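Local coordinates for protein short chain dehydrogenase (A0QTM2 homolog) (Mycobacterium thermoresistibile, PDB 3SC4) that probably catalyses an NAD(P)-dependent oxidation or reduction, as a Rossmann-fold member of the short-chain dehydrogenase family, at residues W195-V200 / T242-D247. Numbering follows the deposited sequence.
Sequences WPRTTV and TLLCED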
loop_
_atom_site.group_PDB
_atom_site.type_symbol
_atom_site.label_atom_id
_atom_site.label_comp_id
_atom_site.label_asym_id
_atom_site.label_seq_id
_atom_site.Cartn_x
_atom_site.Cartn_y
_atom_site.Cartn_z
ATOM N N TRP B 195 8.239 -8.144 12.878
ATOM C CA TRP B 195 7.044 -7.730 13.619
ATOM C C TRP B 195 6.904 -8.567 14.911
ATOM O O TRP B 195 7.160 -9.769 14.897
ATOM C CB TRP B 195 5.833 -7.957 12.715
ATOM C CG TRP B 195 4.534 -7.303 13.147
ATOM C CD1 TRP B 195 3.394 -7.937 13.509
ATOM C CD2 TRP B 195 4.232 -5.911 13.151
ATOM N NE1 TRP B 195 2.417 -7.035 13.776
ATOM C CE2 TRP B 195 2.907 -5.777 13.577
ATOM C CE3 TRP B 195 4.973 -4.758 12.875
ATOM C CZ2 TRP B 195 2.286 -4.531 13.733
ATOM C CZ3 TRP B 195 4.365 -3.516 13.022
ATOM C CH2 TRP B 195 3.027 -3.415 13.453
ATOM N N PRO B 196 6.491 -7.955 16.026
ATOM C CA PRO B 196 6.425 -8.688 17.273
ATOM C C PRO B 196 5.052 -9.322 17.482
ATOM O O PRO B 196 4.057 -8.812 17.002
ATOM C CB PRO B 196 6.661 -7.590 18.302
ATOM C CG PRO B 196 6.002 -6.407 17.715
ATOM C CD PRO B 196 6.096 -6.553 16.218
ATOM N N ARG B 197 4.986 -10.412 18.222
ATOM C CA ARG B 197 3.723 -11.120 18.382
ATOM C C ARG B 197 2.818 -10.483 19.411
ATOM O O ARG B 197 1.609 -10.715 19.388
ATOM C CB ARG B 197 3.950 -12.580 18.807
ATOM C CG ARG B 197 4.343 -13.480 17.702
ATOM C CD ARG B 197 4.330 -14.920 18.152
ATOM N NE ARG B 197 4.523 -15.816 17.020
ATOM C CZ ARG B 197 3.555 -16.452 16.361
ATOM N NH1 ARG B 197 2.275 -16.317 16.685
ATOM N NH2 ARG B 197 3.871 -17.240 15.352
ATOM N N THR B 198 3.394 -9.744 20.350
ATOM C CA THR B 198 2.616 -9.105 21.393
ATOM C C THR B 198 2.770 -7.608 21.257
ATOM O O THR B 198 3.613 -7.141 20.496
ATOM C CB THR B 198 3.142 -9.478 22.766
ATOM O OG1 THR B 198 4.372 -8.770 22.998
ATOM C CG2 THR B 198 3.358 -10.989 22.871
ATOM N N THR B 199 1.990 -6.841 22.005
ATOM C CA THR B 199 2.245 -5.409 22.099
ATOM C C THR B 199 3.547 -5.265 22.853
ATOM O O THR B 199 3.843 -6.078 23.707
ATOM C CB THR B 199 1.165 -4.670 22.878
ATOM O OG1 THR B 199 0.904 -5.368 24.108
ATOM C CG2 THR B 199 -0.080 -4.631 22.071
ATOM N N VAL B 200 4.307 -4.232 22.521
ATOM C CA VAL B 200 5.556 -3.909 23.203
ATOM C C VAL B 200 5.402 -2.652 24.032
ATOM O O VAL B 200 5.079 -1.597 23.498
ATOM C CB VAL B 200 6.705 -3.662 22.197
ATOM C CG1 VAL B 200 7.947 -3.245 22.954
ATOM C CG2 VAL B 200 6.967 -4.920 21.365
ATOM N N THR B 242 8.759 -12.271 5.717
ATOM C CA THR B 242 7.942 -11.445 6.613
ATOM C C THR B 242 7.973 -12.156 7.976
ATOM O O THR B 242 7.209 -13.092 8.213
ATOM C CB THR B 242 6.481 -11.216 6.081
ATOM O OG1 THR B 242 5.772 -12.460 5.941
ATOM C CG2 THR B 242 6.471 -10.510 4.757
ATOM N N LEU B 243 8.883 -11.703 8.849
ATOM C CA LEU B 243 9.245 -12.398 10.113
ATOM C C LEU B 243 8.544 -11.886 11.383
ATOM O O LEU B 243 8.217 -10.695 11.508
ATOM C CB LEU B 243 10.752 -12.257 10.329
ATOM C CG LEU B 243 11.597 -12.835 9.195
ATOM C CD1 LEU B 243 13.005 -12.281 9.217
ATOM C CD2 LEU B 243 11.603 -14.367 9.313
ATOM N N LEU B 244 8.352 -12.800 12.333
ATOM C CA LEU B 244 7.864 -12.472 13.671
ATOM C C LEU B 244 9.002 -12.575 14.710
ATOM O O LEU B 244 9.755 -13.524 14.678
ATOM C CB LEU B 244 6.754 -13.450 14.049
ATOM C CG LEU B 244 5.457 -13.340 13.250
ATOM C CD1 LEU B 244 4.463 -14.447 13.640
ATOM C CD2 LEU B 244 4.857 -11.973 13.451
ATOM N N CYS B 245 9.108 -11.636 15.652
ATOM C CA CYS B 245 10.258 -11.614 16.555
ATOM C C CYS B 245 10.464 -12.946 17.307
ATOM O O CYS B 245 11.514 -13.587 17.215
ATOM C CB CYS B 245 10.127 -10.471 17.559
ATOM S SG CYS B 245 10.214 -8.827 16.796
ATOM N N GLU B 246 9.441 -13.360 18.035
ATOM C CA GLU B 246 9.547 -14.537 18.858
ATOM C C GLU B 246 9.960 -15.770 18.032
ATOM O O GLU B 246 10.849 -16.525 18.432
ATOM C CB GLU B 246 8.233 -14.780 19.589
ATOM C CG GLU B 246 7.963 -13.785 20.708
ATOM C CD GLU B 246 7.252 -12.524 20.247
ATOM O OE1 GLU B 246 7.407 -12.122 19.065
ATOM O OE2 GLU B 246 6.561 -11.916 21.097
ATOM N N ASP B 247 9.360 -15.941 16.864
ATOM C CA ASP B 247 9.720 -17.057 15.986
ATOM C C ASP B 247 11.205 -17.012 15.594
ATOM O O ASP B 247 11.895 -18.021 15.615
ATOM C CB ASP B 247 8.828 -17.083 14.737
ATOM C CG ASP B 247 7.359 -17.107 15.076
ATOM O OD1 ASP B 247 6.945 -16.366 15.989
ATOM O OD2 ASP B 247 6.595 -17.856 14.438
HETATM O O HOH W 1 6.082 -9.301 21.100
#
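Trp195 and Leu244 pair as a parallel beta bridge in which Trp195 N donates to Leu243 O (2.9 Å) and Cys245 N donates to Trp195 O (2.8 Å), the second bond made just where strand 242-244 gives way to helix 245-252, with Leu244 as its N-cap residue. Beyond the bridge, Arg197 reaches across to Asp247 with CG anti to its carbonyl carbon (chi1 -79°) and the chain extended as far as NE. The Arg197 guanidinium meets the Asp247 carboxylate side-on and nearly coplanar: Arg197 NE binds Asp247 OD1 at 2.7 Å and Arg197 NH2 binds Asp247 OD2 at 2.9 Å, both almost straight and on syn lone pairs, which fixes the rotation of both groups. Leu244 CD1 lies over one guanidinium face, toward its rim, while its CD2 packs near Trp195 CB. The chain of Glu246, bent at chi2 (88°), turns its carboxylate toward the loop backbone, where OE1 accepts from Arg197 N (3.1 Å). A water donates to Glu246 OE2 (2.7 Å) and to Thr198 OG1 and accepts from Thr198 N, tying the loop after strand 190-195 to the first turn of helix 245-252; Arg219 adds a salt bridge to OE2. Cys245 SG rests against Pro196 CA and CB. The contact thus joins the C-terminal ends of the last two strands of the Rossmann-type sheet, 190-195 and the outermost 242-244. Helix 222-232 packs on Trp195, Pro196 and Cys245 through Tyr224, helix 164-183 touches the Trp195 side chain, whose NE1 binds Leu272 O, and the loop leads on to helix 203-209.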